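Local coordinates for protein apoptosis regulator Bcl-2 homolog (Fowlpox virus, PDB 5TZP) that inhibits apoptosis of the infected host cell by sequestering and inactivating several proapoptotic Bcl-2 proteins, BAK1 and BAX among them, at residues Glu14-Tyr17 and Ile18-Met22; Asp47-Lys50 and Ala51-Ser55; Lys129-Ser132 and Trp133-Gln137. One frame throughout, in Å; residues are numbered along the deposited sequence.

Interaction 1 of 3, residues Glu14-Tyr17 and Ile18-Met22; sequences ETYY and IALNM
The first turns of helix 14-32, the opening helix of this all-helical Bcl-2 fold, bring Y16 and Y17 against L20. A single methyl, L20 CD2, serves both tyrosines: it lies 3.8 Å from Y16 CE2 and 4.1 Å from Y17 CE1, and it meets each ring obliquely. L20 runs side by side with both rings and points the same way. Y16 and L20 share a first torsion, CG anti to the backbone N (chi1 175° and 176°), which lays the Y16 ring alongside the leucine one turn on. Y16 CD2 also stands 3.7 Å above the plane of the Y17 ring, over its centre, and Y17 CD2 lies in the plane of the Y16 ring at its edge.

Beneath the side chains is regular alpha-helical i to i+4 bonding, from I18 N to E14 O at 2.9 Å through to N21 N and Y17 O. The helix packs on helix 115-136, where Y16 reaches E120, T123 and D124, while D13 OD1 accepts a hydrogen bond from Y16 N just ahead of the segment. On the more exposed side E14 and I18 pass at a slant, with E14 CG 3.9 Å from I18 CD1. With I18 CG1 anti to the carbonyl carbon (chi1 -72°), that branch leans back over the preceding turn, 3.2 Å from E14 O. The indole NE1 of W140 donates to I18 O.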
loop_
_atom_site.group_PDB
_atom_site.type_symbol
_atom_site.label_atom_id
_atom_site.label_comp_id
_atom_site.label_asym_id
_atom_site.label_seq_id
_atom_site.Cartn_x
_atom_site.Cartn_y
_atom_site.Cartn_z
ATOM N N GLU A 14 -4.461 -17.289 8.870
ATOM C CA GLU A 14 -3.036 -17.101 8.731
ATOM C C GLU A 14 -2.735 -16.200 7.550
ATOM O O GLU A 14 -1.856 -15.360 7.614
ATOM C CB GLU A 14 -2.325 -18.445 8.571
ATOM C CG GLU A 14 -0.838 -18.303 8.767
ATOM C CD GLU A 14 -0.120 -19.627 8.727
ATOM O OE1 GLU A 14 -0.834 -20.645 8.812
ATOM O OE2 GLU A 14 1.135 -19.627 8.617
ATOM N N THR A 15 -3.438 -16.401 6.454
ATOM C CA THR A 15 -3.214 -15.588 5.273
ATOM C C THR A 15 -3.477 -14.116 5.583
ATOM O O THR A 15 -2.721 -13.231 5.188
ATOM C CB THR A 15 -4.079 -16.090 4.114
ATOM O OG1 THR A 15 -3.775 -17.477 3.881
ATOM C CG2 THR A 15 -3.793 -15.239 2.863
ATOM N N TYR A 16 -4.597 -13.846 6.272
ATOM C CA TYR A 16 -4.904 -12.491 6.681
ATOM C C TYR A 16 -3.769 -11.865 7.455
ATOM O O TYR A 16 -3.381 -10.725 7.179
ATOM C CB TYR A 16 -6.232 -12.451 7.469
ATOM C CG TYR A 16 -6.587 -11.112 8.044
ATOM C CD1 TYR A 16 -7.391 -10.241 7.372
ATOM C CD2 TYR A 16 -6.116 -10.752 9.344
ATOM C CE1 TYR A 16 -7.644 -8.986 7.914
ATOM C CE2 TYR A 16 -6.456 -9.570 9.923
ATOM C CZ TYR A 16 -7.202 -8.694 9.208
ATOM O OH TYR A 16 -7.560 -7.484 9.818
ATOM N N TYR A 17 -3.207 -12.575 8.454
ATOM C CA TYR A 17 -2.120 -11.997 9.241
ATOM C C TYR A 17 -0.838 -11.890 8.480
ATOM O O TYR A 17 -0.099 -10.955 8.707
ATOM C CB TYR A 17 -1.956 -12.750 10.561
ATOM C CG TYR A 17 -3.108 -12.304 11.496
ATOM C CD1 TYR A 17 -3.190 -10.998 12.021
ATOM C CD2 TYR A 17 -4.150 -13.159 11.755
ATOM C CE1 TYR A 17 -4.274 -10.619 12.821
ATOM C CE2 TYR A 17 -5.246 -12.773 12.589
ATOM C CZ TYR A 17 -5.269 -11.509 13.100
ATOM O OH TYR A 17 -6.375 -11.175 13.907
ATOM N N ILE A 18 -0.575 -12.798 7.537
ATOM C CA ILE A 18 0.621 -12.647 6.691
ATOM C C ILE A 18 0.549 -11.343 5.891
ATOM O O ILE A 18 1.515 -10.560 5.797
ATOM C CB ILE A 18 0.767 -13.852 5.768
ATOM C CG1 ILE A 18 1.205 -15.109 6.568
ATOM C CG2 ILE A 18 1.750 -13.532 4.671
ATOM C CD1 ILE A 18 1.015 -16.387 5.855
ATOM N N ALA A 19 -0.643 -11.036 5.367
ATOM C CA ALA A 19 -0.821 -9.755 4.665
ATOM C C ALA A 19 -0.740 -8.565 5.615
ATOM O O ALA A 19 0.001 -7.601 5.390
ATOM C CB ALA A 19 -2.152 -9.749 3.922
ATOM N N LEU A 20 -1.561 -8.596 6.669
ATOM C CA LEU A 20 -1.668 -7.453 7.577
ATOM C C LEU A 20 -0.338 -7.120 8.213
ATOM O O LEU A 20 0.023 -5.975 8.317
ATOM C CB LEU A 20 -2.727 -7.744 8.636
ATOM C CG LEU A 20 -2.857 -6.644 9.709
ATOM C CD1 LEU A 20 -3.362 -5.371 9.066
ATOM C CD2 LEU A 20 -3.768 -7.076 10.822
ATOM N N ASN A 21 0.378 -8.129 8.715
ATOM C CA ASN A 21 1.600 -7.853 9.478
ATOM C C ASN A 21 2.663 -7.162 8.620
ATOM O O ASN A 21 3.380 -6.309 9.101
ATOM C CB ASN A 21 2.120 -9.166 10.060
ATOM C CG ASN A 21 3.265 -8.983 10.982
ATOM O OD1 ASN A 21 4.372 -9.325 10.614
ATOM N ND2 ASN A 21 3.027 -8.438 12.174
ATOM N N MET A 22 2.775 -7.529 7.337
ATOM C CA MET A 22 3.705 -6.862 6.436
ATOM C C MET A 22 3.310 -5.423 6.202
ATOM O O MET A 22 4.119 -4.505 6.342
ATOM C CB MET A 22 3.680 -7.627 5.132
ATOM C CG MET A 22 4.634 -7.070 4.112
ATOM S SD MET A 22 6.380 -7.388 4.462
ATOM C CE MET A 22 6.634 -8.992 3.744
#

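Interaction 2 of 3, residues Asp47-Lys50 and Ala51-Ser55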
loop_
_atom_site.group_PDB
_atom_site.type_symbol
_atom_site.label_atom_id
_atom_site.label_comp_id
_atom_site.label_asym_id
_atom_site.label_seq_id
_atom_site.Cartn_x
_atom_site.Cartn_y
_atom_site.Cartn_z
ATOM N N ASP A 47 12.026 -5.774 2.503
ATOM C CA ASP A 47 12.970 -4.785 1.984
ATOM C C ASP A 47 12.636 -4.412 0.559
ATOM O O ASP A 47 12.788 -3.248 0.174
ATOM C CB ASP A 47 14.390 -5.321 2.095
ATOM C CG ASP A 47 15.031 -5.107 3.480
ATOM O OD1 ASP A 47 14.442 -4.332 4.265
ATOM O OD2 ASP A 47 16.161 -5.690 3.653
ATOM N N VAL A 48 12.130 -5.360 -0.233
ATOM C CA VAL A 48 11.672 -5.013 -1.585
ATOM C C VAL A 48 10.483 -4.052 -1.538
ATOM O O VAL A 48 10.450 -3.051 -2.274
ATOM C CB VAL A 48 11.337 -6.282 -2.408
ATOM C CG1 VAL A 48 10.754 -5.871 -3.769
ATOM C CG2 VAL A 48 12.550 -7.156 -2.632
ATOM N N LEU A 49 9.491 -4.366 -0.710
ATOM C CA LEU A 49 8.335 -3.492 -0.520
ATOM C C LEU A 49 8.783 -2.088 -0.138
ATOM O O LEU A 49 8.303 -1.082 -0.703
ATOM C CB LEU A 49 7.406 -4.116 0.527
ATOM C CG LEU A 49 6.156 -3.251 0.848
ATOM C CD1 LEU A 49 5.216 -3.092 -0.308
ATOM C CD2 LEU A 49 5.421 -3.830 2.038
ATOM N N LYS A 50 9.638 -1.984 0.863
ATOM C CA LYS A 50 10.077 -0.692 1.367
ATOM C C LYS A 50 10.738 0.107 0.271
ATOM O O LYS A 50 10.488 1.308 0.071
ATOM C CB LYS A 50 11.022 -0.961 2.558
ATOM C CG LYS A 50 11.743 0.222 3.025
ATOM C CD LYS A 50 12.566 -0.123 4.377
ATOM C CE LYS A 50 13.733 0.782 4.631
ATOM N NZ LYS A 50 14.391 0.324 5.884
ATOM N N ALA A 51 11.650 -0.498 -0.475
ATOM C CA ALA A 51 12.367 0.206 -1.569
ATOM C C ALA A 51 11.407 0.647 -2.679
ATOM O O ALA A 51 11.501 1.767 -3.206
ATOM C CB ALA A 51 13.460 -0.666 -2.147
ATOM N N ALA A 52 10.428 -0.203 -2.993
ATOM C CA ALA A 52 9.488 0.087 -4.086
ATOM C C ALA A 52 8.554 1.220 -3.628
ATOM O O ALA A 52 8.295 2.152 -4.411
ATOM C CB ALA A 52 8.678 -1.164 -4.435
ATOM N N CYS A 53 8.093 1.209 -2.379
ATOM C CA CYS A 53 7.242 2.300 -1.903
ATOM C C CYS A 53 8.014 3.587 -1.871
ATOM O O CYS A 53 7.465 4.663 -2.201
ATOM C CB CYS A 53 6.695 1.932 -0.532
ATOM S SG CYS A 53 5.438 0.633 -0.556
ATOM N N LYS A 54 9.266 3.561 -1.450
ATOM C CA LYS A 54 10.097 4.750 -1.422
ATOM C C LYS A 54 10.193 5.321 -2.828
ATOM O O LYS A 54 10.068 6.549 -3.024
ATOM C CB LYS A 54 11.523 4.460 -0.898
ATOM C CG LYS A 54 12.483 5.607 -0.819
ATOM C CD LYS A 54 13.822 5.223 -0.109
ATOM C CE LYS A 54 14.816 6.386 -0.012
ATOM N NZ LYS A 54 15.875 6.198 1.106
ATOM N N SER A 55 10.339 4.460 -3.852
ATOM C CA SER A 55 10.423 4.940 -5.216
ATOM C C SER A 55 9.121 5.596 -5.652
ATOM O O SER A 55 9.120 6.682 -6.296
ATOM C CB SER A 55 10.791 3.775 -6.123
ATOM O OG SER A 55 10.781 4.153 -7.502
#
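L49 and C53, one helical turn apart on helix 43-68, meet through L49 CD1 and C53 SG at 3.7 Å. The sulfur of C53 is anti to the carbonyl carbon (chi1 -72°), a rotation that turns it back toward the preceding turn, where both the leucine methyl and the leucine carbonyl lie. C53 SG stands 3.3 Å from L49 O. The same carbonyl accepts the backbone hydrogen bond of C53 N, with L49 O and C53 N 2.8 Å apart.

Both side chains belong to the inward side of the helix: L49 packs on M22 and Y26 of helix 14-32, and C53 on Y26 and on I95 and A96 of helix 88-105. K50 takes another direction, its chain extended from CB to the amine, where NZ forms a salt bridge with E29. D47 has its own charged partner in K37. Along the turn, A52 CB sits 3.4 Å from V48 O, and this small residue also packs on an aromatic side chain of the bound BH3 peptide. S55 OG is hydrogen-bonded to an aromatic side chain of that peptide.

The chemistry thus divides the helix into an apolar side, where leucine and cysteine face helices 14-32 and 88-105, a charged side paired with residues outside these turns, and small residues at A52 and S55 that let aromatic peptide side chains come close, consistent with a BH3-binding surface.

Interaction 3 of 3, residues Lys129-Ser132 and Trp133-Gln137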
loop_
_atom_site.group_PDB
_atom_site.type_symbol
_atom_site.label_atom_id
_atom_site.label_comp_id
_atom_site.label_asym_id
_atom_site.label_seq_id
_atom_site.Cartn_x
_atom_site.Cartn_y
_atom_site.Cartn_z
ATOM N N LYS A 129 -11.186 -10.241 -2.626
ATOM C CA LYS A 129 -11.347 -10.701 -4.002
ATOM C C LYS A 129 -10.150 -11.469 -4.551
ATOM O O LYS A 129 -10.301 -12.186 -5.565
ATOM C CB LYS A 129 -11.545 -9.462 -4.892
ATOM C CG LYS A 129 -12.947 -8.833 -4.682
ATOM C CD LYS A 129 -13.246 -7.672 -5.644
ATOM C CE LYS A 129 -14.779 -7.310 -5.589
ATOM N NZ LYS A 129 -15.087 -6.027 -6.322
ATOM N N TYR A 130 -8.978 -11.353 -3.949
ATOM C CA TYR A 130 -7.738 -11.867 -4.511
ATOM C C TYR A 130 -6.999 -12.789 -3.560
ATOM O O TYR A 130 -5.788 -12.917 -3.697
ATOM C CB TYR A 130 -6.826 -10.745 -5.003
ATOM C CG TYR A 130 -7.554 -9.834 -5.946
ATOM C CD1 TYR A 130 -7.790 -10.180 -7.257
ATOM C CD2 TYR A 130 -8.054 -8.634 -5.478
ATOM C CE1 TYR A 130 -8.485 -9.328 -8.092
ATOM C CE2 TYR A 130 -8.736 -7.784 -6.310
ATOM C CZ TYR A 130 -8.931 -8.162 -7.603
ATOM O OH TYR A 130 -9.692 -7.358 -8.412
ATOM N N ARG A 131 -7.693 -13.461 -2.617
ATOM C CA ARG A 131 -7.003 -14.371 -1.683
ATOM C C ARG A 131 -6.295 -15.508 -2.395
ATOM O O ARG A 131 -5.122 -15.798 -2.100
ATOM C CB ARG A 131 -7.979 -14.864 -0.605
ATOM C CG ARG A 131 -7.424 -15.875 0.364
ATOM C CD ARG A 131 -8.480 -16.460 1.332
ATOM N NE ARG A 131 -9.122 -15.456 2.146
ATOM C CZ ARG A 131 -8.702 -15.048 3.348
ATOM N NH1 ARG A 131 -7.611 -15.570 3.938
ATOM N NH2 ARG A 131 -9.408 -14.122 3.975
ATOM N N SER A 132 -6.918 -16.152 -3.385
ATOM C CA SER A 132 -6.261 -17.244 -4.096
ATOM C C SER A 132 -5.066 -16.761 -4.896
ATOM O O SER A 132 -4.004 -17.408 -4.934
ATOM C CB SER A 132 -7.303 -17.900 -5.004
ATOM O OG SER A 132 -8.103 -18.670 -4.165
ATOM N N TRP A 133 -5.185 -15.568 -5.511
ATOM C CA TRP A 133 -4.042 -14.956 -6.208
ATOM C C TRP A 133 -2.871 -14.753 -5.267
ATOM O O TRP A 133 -1.737 -15.112 -5.588
ATOM C CB TRP A 133 -4.463 -13.618 -6.879
ATOM C CG TRP A 133 -3.398 -12.918 -7.614
ATOM C CD1 TRP A 133 -3.140 -13.020 -8.909
ATOM C CD2 TRP A 133 -2.449 -11.984 -7.077
ATOM N NE1 TRP A 133 -2.091 -12.196 -9.265
ATOM C CE2 TRP A 133 -1.635 -11.547 -8.151
ATOM C CE3 TRP A 133 -2.251 -11.435 -5.817
ATOM C CZ2 TRP A 133 -0.586 -10.634 -7.965
ATOM C CZ3 TRP A 133 -1.227 -10.501 -5.648
ATOM C CH2 TRP A 133 -0.424 -10.107 -6.698
ATOM N N PHE A 134 -3.130 -14.210 -4.086
ATOM C CA PHE A 134 -2.073 -13.929 -3.111
ATOM C C PHE A 134 -1.387 -15.182 -2.631
ATOM O O PHE A 134 -0.144 -15.242 -2.607
ATOM C CB PHE A 134 -2.671 -13.102 -1.984
ATOM C CG PHE A 134 -1.695 -12.656 -0.927
ATOM C CD1 PHE A 134 -0.646 -11.791 -1.224
ATOM C CD2 PHE A 134 -1.804 -13.095 0.354
ATOM C CE1 PHE A 134 0.180 -11.303 -0.156
ATOM C CE2 PHE A 134 -0.953 -12.649 1.366
ATOM C CZ PHE A 134 0.027 -11.767 1.096
ATOM N N ILE A 135 -2.161 -16.210 -2.302
ATOM C CA ILE A 135 -1.555 -17.471 -1.893
ATOM C C ILE A 135 -0.726 -18.040 -3.028
ATOM O O ILE A 135 0.397 -18.558 -2.832
ATOM C CB ILE A 135 -2.673 -18.451 -1.451
ATOM C CG1 ILE A 135 -3.351 -17.907 -0.194
ATOM C CG2 ILE A 135 -2.106 -19.862 -1.267
ATOM C CD1 ILE A 135 -4.670 -18.612 0.113
ATOM N N ASP A 136 -1.220 -17.941 -4.244
ATOM C CA ASP A 136 -0.519 -18.516 -5.394
ATOM C C ASP A 136 0.768 -17.783 -5.752
ATOM O O ASP A 136 1.667 -18.353 -6.391
ATOM C CB ASP A 136 -1.498 -18.593 -6.567
ATOM C CG ASP A 136 -0.886 -19.208 -7.748
ATOM O OD1 ASP A 136 -0.650 -20.443 -7.669
ATOM O OD2 ASP A 136 -0.558 -18.417 -8.660
ATOM N N GLN A 137 0.877 -16.518 -5.367
ATOM C CA GLN A 137 2.076 -15.728 -5.428
ATOM C C GLN A 137 3.093 -16.147 -4.381
ATOM O O GLN A 137 4.163 -15.554 -4.277
ATOM C CB GLN A 137 1.767 -14.255 -5.252
ATOM C CG GLN A 137 1.075 -13.591 -6.490
ATOM C CD GLN A 137 1.952 -13.638 -7.693
ATOM O OE1 GLN A 137 3.053 -13.095 -7.665
ATOM N NE2 GLN A 137 1.473 -14.230 -8.773
#
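Three backbone hydrogen bonds tie the last turns of helix 115-136 together: F134 N to Y130 O, I135 N to R131 O and D136 N to S132 O. The middle one is the straightest, with an N-H...O angle of 170° and I135 N 3.0 Å from R131 O. The last is 2.9 Å long between D136 N and S132 O. At the end of the helix Q137 N donates to W133 O, with a weak second bond to F134 O.

The polar side-chain ends find their partners beyond these turns: R131, its chain bent at chi3, forms a salt bridge from NH1 to D13, Y130 OH bonds to the carbonyl of L82, and Q137 OE1 accepts from the indole NE1 of W88.

Packing between the turns is carried by the aliphatic parts. R131 and I135 cross at a slant, with R131 CG 3.9 Å from I135 CD1. I135 CG1, anti to its carbonyl carbon (chi1 -66°), leans back over the preceding turn to within 3.3 Å of R131 O. Y130 CB touches W133 CB at 4.2 Å. Y130 O lies at the edge of the indole, near its plane. Over one indole face sits Q137 CG, 3.6 Å above the plane and offset toward the rim. The W133 ring also meets that of W88, their planes inclined at about 45°, while F134 turns inward onto A19 of helix 14-32 and packs edge-to-face with W140.

R131 is therefore a dual-purpose residue: its CG packs against I135 CD1 and holds successive turns of helix 115-136 together, while the guanidinium pairs with D13 and, like F134 and I135, R131 packs on T15, reaching helix 14-32.

Interactions 1 and 3 adjoin, their centres 12 Å apart, where the start of helix 14-32 lies against the end of helix 115-136. T15 makes most of the contact: its CB is 3.6 Å from R131 NH1 and its CG2 3.9 Å from F134 CD2, while A19 CB reaches F134 CE2 at 4.0 Å. At its other end interaction 1 meets interaction 2 through M22 CG and L49 CD2, 3.9 Å apart. Interactions 2 and 3 do not touch; about 9 Å separates their nearest atoms. Helix 14-32 thus bridges the other two. Of the three contacts, interaction 2 supplies the peptide-facing residues, A52 and S55, beside the bound Bik BH3 ligand.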